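Cytosol aminopeptidase (Staphylococcus aureus subsp. aureus, PDB 3KZW) probably removes amino-terminal residues from peptides as a metal-dependent leucyl aminopeptidase of the cytosol aminopeptidase family. Local coordinates at residues A[263-268]-A[376-381]; A[308-313]-A[331-336]. One frame throughout, in Å; residues are numbered along the deposited sequence.

Contact 1: residues A[263-268]-A[376-381]; sequences LVTITY and VFYANQ
Leu263 and Thr265 both meet the aromatic ring of Tyr378, the only side chain of 376-381 to reach 263-268. The backbones stay well apart, the nearest CA atoms being those of Thr265 and Ala379 at 9.0 Å, so the tyrosine has to span the gap. With CG anti to the backbone N (chi1 176°), its ring reaches out from the helix to the sheet. The two segments together bury 124 Å², about half of it on Tyr378.

The close-packed part is apolar. Leu263 CD2 lies over one ring face, 4.0 Å from the ring centroid and 21° off the normal, which meets the geometry of a CH-pi contact. The methyl is displaced toward the rim on the CD2-CE2 side, with Leu263 CD2 3.8 Å from Tyr378 CE2. Val332 of strand 328-338 touches both Leu263 and Tyr378 and extends this patch across the sheet.

Across the contact the hydroxyl end is joined more loosely. Thr265 OG1 and Tyr378 OH are 3.5 Å apart, a weak hydrogen bond in which either group could be the donor. The threonine approaches the ring obliquely, its side chain roughly at a right angle to that of the tyrosine. The phenol's firmer partner is the hydroxyl of Tyr382, just beyond the helix, and Lys237 NZ adds another weak bond. Tyr378 is partly exposed, whereas Leu263 and Thr265 are buried.

Helix-on-sheet packing of this kind belongs to the alpha/beta core of the aminopeptidase catalytic domain. Leu263 over the face and Thr265 at the hydroxyl end share the contact almost equally. An apolar face on Leu263 and a phenol oxygen among polar partners would probably limit the ring's rotation.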
loop_
_atom_site.group_PDB
_atom_site.type_symbol
_atom_site.label_atom_id
_atom_site.label_comp_id
_atom_site.label_asym_id
_atom_site.label_seq_id
_atom_site.Cartn_x
_atom_site.Cartn_y
_atom_site.Cartn_z
ATOM N N LEU A 263 10.932 15.441 33.827
ATOM C CA LEU A 263 11.875 14.417 34.269
ATOM C C LEU A 263 11.642 14.121 35.743
ATOM O O LEU A 263 11.706 15.023 36.581
ATOM C CB LEU A 263 13.328 14.836 34.032
ATOM C CG LEU A 263 14.354 13.718 34.257
ATOM C CD1 LEU A 263 14.632 12.962 32.968
ATOM C CD2 LEU A 263 15.639 14.274 34.825
ATOM N N VAL A 264 11.368 12.855 36.045
ATOM C CA VAL A 264 11.076 12.429 37.411
ATOM C C VAL A 264 12.229 11.594 37.963
ATOM O O VAL A 264 12.603 10.576 37.377
ATOM C CB VAL A 264 9.747 11.633 37.492
ATOM C CG1 VAL A 264 9.404 11.294 38.936
ATOM C CG2 VAL A 264 8.613 12.418 36.854
ATOM N N THR A 265 12.793 12.046 39.080
ATOM C CA THR A 265 13.848 11.312 39.774
ATOM C C THR A 265 13.280 10.701 41.051
ATOM O O THR A 265 12.690 11.399 41.877
ATOM C CB THR A 265 15.060 12.217 40.110
ATOM O OG1 THR A 265 15.435 12.970 38.951
ATOM C CG2 THR A 265 16.247 11.386 40.562
ATOM N N ILE A 266 13.454 9.390 41.191
ATOM C CA ILE A 266 12.951 8.646 42.341
ATOM C C ILE A 266 14.114 7.967 43.056
ATOM O O ILE A 266 14.795 7.127 42.474
ATOM C CB ILE A 266 11.918 7.576 41.905
ATOM C CG1 ILE A 266 10.753 8.217 41.147
ATOM C CG2 ILE A 266 11.400 6.797 43.108
ATOM C CD1 ILE A 266 9.920 7.234 40.345
ATOM N N THR A 267 14.346 8.334 44.312
ATOM C CA THR A 267 15.424 7.719 45.091
ATOM C C THR A 267 14.897 6.895 46.262
ATOM O O THR A 267 13.998 7.325 46.988
ATOM C CB THR A 267 16.460 8.753 45.600
ATOM O OG1 THR A 267 15.791 9.785 46.331
ATOM C CG2 THR A 267 17.225 9.375 44.441
ATOM N N TYR A 268 15.460 5.701 46.423
ATOM C CA TYR A 268 15.163 4.842 47.559
ATOM C C TYR A 268 16.468 4.306 48.136
ATOM O O TYR A 268 17.198 3.581 47.463
ATOM C CB TYR A 268 14.235 3.695 47.144
ATOM C CG TYR A 268 14.158 2.558 48.141
ATOM C CD1 TYR A 268 13.451 2.693 49.335
ATOM C CD2 TYR A 268 14.791 1.343 47.887
ATOM C CE1 TYR A 268 13.383 1.647 50.254
ATOM C CE2 TYR A 268 14.728 0.292 48.797
ATOM C CZ TYR A 268 14.021 0.449 49.977
ATOM O OH TYR A 268 13.956 -0.588 50.879
ATOM N N VAL A 376 19.400 8.248 30.500
ATOM C CA VAL A 376 20.516 7.348 30.801
ATOM C C VAL A 376 21.765 8.141 31.186
ATOM O O VAL A 376 22.436 7.812 32.169
ATOM C CB VAL A 376 20.810 6.360 29.632
ATOM C CG1 VAL A 376 22.179 5.714 29.783
ATOM C CG2 VAL A 376 19.735 5.286 29.560
ATOM N N PHE A 377 22.060 9.193 30.422
ATOM C CA PHE A 377 23.203 10.056 30.712
ATOM C C PHE A 377 23.061 10.723 32.078
ATOM O O PHE A 377 24.031 10.824 32.830
ATOM C CB PHE A 377 23.406 11.106 29.614
ATOM C CG PHE A 377 24.698 11.863 29.735
ATOM C CD1 PHE A 377 25.889 11.316 29.262
ATOM C CD2 PHE A 377 24.730 13.119 30.332
ATOM C CE1 PHE A 377 27.095 12.010 29.381
ATOM C CE2 PHE A 377 25.935 13.822 30.456
ATOM C CZ PHE A 377 27.116 13.265 29.978
ATOM N N TYR A 378 21.845 11.169 32.391
ATOM C CA TYR A 378 21.544 11.757 33.693
ATOM C C TYR A 378 21.671 10.734 34.821
ATOM O O TYR A 378 22.177 11.052 35.895
ATOM C CB TYR A 378 20.148 12.388 33.693
ATOM C CG TYR A 378 19.719 12.947 35.032
ATOM C CD1 TYR A 378 20.250 14.146 35.512
ATOM C CD2 TYR A 378 18.779 12.282 35.817
ATOM C CE1 TYR A 378 19.860 14.664 36.743
ATOM C CE2 TYR A 378 18.380 12.792 37.049
ATOM C CZ TYR A 378 18.925 13.982 37.504
ATOM O OH TYR A 378 18.534 14.490 38.718
ATOM N N ALA A 379 21.215 9.509 34.573
ATOM C CA ALA A 379 21.298 8.436 35.564
ATOM C C ALA A 379 22.748 8.087 35.909
ATOM O O ALA A 379 23.059 7.759 37.057
ATOM C CB ALA A 379 20.554 7.204 35.076
ATOM N N ASN A 380 23.625 8.178 34.910
ATOM C CA ASN A 380 25.034 7.828 35.060
ATOM C C ASN A 380 25.818 8.820 35.928
ATOM O O ASN A 380 26.894 8.495 36.436
ATOM C CB ASN A 380 25.688 7.681 33.683
ATOM C CG ASN A 380 26.836 6.688 33.680
ATOM O OD1 ASN A 380 26.884 5.764 34.495
ATOM N ND2 ASN A 380 27.765 6.866 32.751
ATOM N N GLN A 381 25.267 10.022 36.095
ATOM C CA GLN A 381 25.842 11.047 36.970
ATOM C C GLN A 381 25.853 10.579 38.426
ATOM O O GLN A 381 26.722 10.973 39.205
ATOM C CB GLN A 381 25.045 12.349 36.872
ATOM C CG GLN A 381 24.766 12.832 35.457
ATOM C CD GLN A 381 25.799 13.812 34.951
ATOM O OE1 GLN A 381 27.005 13.543 34.985
ATOM N NE2 GLN A 381 25.330 14.962 34.469
#

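Contact 2: residues A[308-313]-A[331-336]; sequences CGAANV and GVLACA
Ala310 and Leu333 mark the closest backbone approach, with their CA atoms 5.8 Å apart, and Val313 and Gly331 follow at 7.0 Å. The pairing runs in opposite senses along the two chains: as helix 308-322 advances from Ala310 to Val313, strand 328-338 is met first at Leu333 and then at Gly331. The helix and strand form the second half of a beta-alpha-beta crossover, since strand 278-285 precedes the helix and lies parallel to 328-338 in the same sheet. Between the helix and strand segments 168 Å² is buried, and all three touching residues are buried in the assembly.

Leu333 supplies the largest share of that surface, and its closest contacts are made by CD2. Its CG stands anti to the carbonyl carbon (chi1 -46°), and because CD1 extends anti to CA (chi2 175°), CD2 is the branch turned to the helix. There it meets successive turns: Leu333 CD2 is 3.9 Å from Ala310 CB, and Val313 adds its own methyl from the next turn. Val313 and Leu333 lie alongside one another, pointing opposite ways, instead of meeting end on. Gly331, with no side chain, puts nothing between the strand and Val313.

Beyond the two segments, Ile223 of helix 216-226 packs on Leu333 and Phe219 on Ala310, so a second helix shares this side of the sheet. Contact across the segments is entirely van der Waals, ending in the approach of Val313 CG1 to Leu333 CD2 at 3.8 Å.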
loop_
_atom_site.group_PDB
_atom_site.type_symbol
_atom_site.label_atom_id
_atom_site.label_comp_id
_atom_site.label_asym_id
_atom_site.label_seq_id
_atom_site.Cartn_x
_atom_site.Cartn_y
_atom_site.Cartn_z
ATOM N N CYS A 308 4.520 2.401 29.541
ATOM C CA CYS A 308 4.583 1.194 30.372
ATOM C C CYS A 308 5.940 1.023 31.057
ATOM O O CYS A 308 6.010 0.599 32.214
ATOM C CB CYS A 308 4.260 -0.051 29.543
ATOM S SG CYS A 308 2.493 -0.322 29.253
ATOM N N GLY A 309 7.008 1.357 30.337
ATOM C CA GLY A 309 8.364 1.290 30.874
ATOM C C GLY A 309 8.531 2.111 32.137
ATOM O O GLY A 309 9.067 1.622 33.130
ATOM N N ALA A 310 8.058 3.357 32.098
ATOM C CA ALA A 310 8.095 4.242 33.261
ATOM C C ALA A 310 7.206 3.725 34.388
ATOM O O ALA A 310 7.607 3.731 35.555
ATOM C CB ALA A 310 7.692 5.644 32.871
ATOM N N ALA A 311 6.009 3.267 34.023
ATOM C CA ALA A 311 5.052 2.722 34.981
ATOM C C ALA A 311 5.620 1.518 35.729
ATOM O O ALA A 311 5.472 1.408 36.948
ATOM C CB ALA A 311 3.752 2.354 34.281
ATOM N N ASN A 312 6.281 0.629 34.993
ATOM C CA ASN A 312 6.866 -0.576 35.573
ATOM C C ASN A 312 8.070 -0.300 36.486
ATOM O O ASN A 312 8.306 -1.043 37.442
ATOM C CB ASN A 312 7.212 -1.593 34.476
ATOM C CG ASN A 312 5.971 -2.173 33.800
ATOM O OD1 ASN A 312 4.840 -1.778 34.095
ATOM N ND2 ASN A 312 6.181 -3.115 32.889
ATOM N N VAL A 313 8.815 0.766 36.194
ATOM C CA VAL A 313 9.897 1.221 37.072
ATOM C C VAL A 313 9.321 1.683 38.411
ATOM O O VAL A 313 9.837 1.326 39.469
ATOM C CB VAL A 313 10.756 2.339 36.414
ATOM C CG1 VAL A 313 11.671 3.013 37.434
ATOM C CG2 VAL A 313 11.584 1.772 35.267
ATOM N N GLY A 331 15.687 5.953 40.349
ATOM C CA GLY A 331 14.808 5.793 39.200
ATOM C C GLY A 331 14.705 7.084 38.421
ATOM O O GLY A 331 14.443 8.139 39.001
ATOM N N VAL A 332 14.924 7.005 37.111
ATOM C CA VAL A 332 14.829 8.173 36.237
ATOM C C VAL A 332 13.764 7.932 35.175
ATOM O O VAL A 332 13.830 6.955 34.425
ATOM C CB VAL A 332 16.186 8.516 35.564
ATOM C CG1 VAL A 332 16.073 9.795 34.736
ATOM C CG2 VAL A 332 17.293 8.653 36.608
ATOM N N LEU A 333 12.780 8.828 35.125
ATOM C CA LEU A 333 11.687 8.726 34.164
ATOM C C LEU A 333 11.683 9.922 33.224
ATOM O O LEU A 333 11.599 11.071 33.664
ATOM C CB LEU A 333 10.340 8.606 34.884
ATOM C CG LEU A 333 10.219 7.618 36.048
ATOM C CD1 LEU A 333 8.853 7.739 36.685
ATOM C CD2 LEU A 333 10.480 6.182 35.609
ATOM N N ALA A 334 11.792 9.641 31.928
ATOM C CA ALA A 334 11.709 10.672 30.899
ATOM C C ALA A 334 10.295 10.701 30.346
ATOM O O ALA A 334 9.905 9.819 29.578
ATOM C CB ALA A 334 12.717 10.406 29.795
ATOM N N CYS A 335 9.531 11.715 30.746
ATOM C CA CYS A 335 8.117 11.817 30.384
ATOM C C CYS A 335 7.869 12.910 29.359
ATOM O O CYS A 335 8.315 14.038 29.539
ATOM C CB CYS A 335 7.268 12.071 31.628
ATOM S SG CYS A 335 7.578 10.912 32.975
ATOM N N ALA A 336 7.156 12.562 28.289
ATOM C CA ALA A 336 6.828 13.491 27.207
ATOM C C ALA A 336 5.629 12.984 26.416
ATOM O O ALA A 336 5.235 11.824 26.547
ATOM C CB ALA A 336 8.024 13.685 26.281
#

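How the contacts relate
The centres of contacts 1 and 2 lie about 11 Å apart in the catalytic domain. Along the chain the order is 263-268, 308-313, 331-336, 376-381, so contact 2 falls wholly between the two halves of contact 1. Strands 262-269 and 328-338 are antiparallel neighbours, joined by probable hydrogen bonds from Gly331 N to Ile266 O (2.6 Å) and from Leu333 N to Val264 O (2.9 Å). Leu333 points to helix 308-322 while the adjacent Val332 packs on helix 368-380, which places these helices on opposite faces of the sheet. Helices thus cover both faces of this strand pair, as in the alpha/beta/alpha sandwich of the catalytic domain.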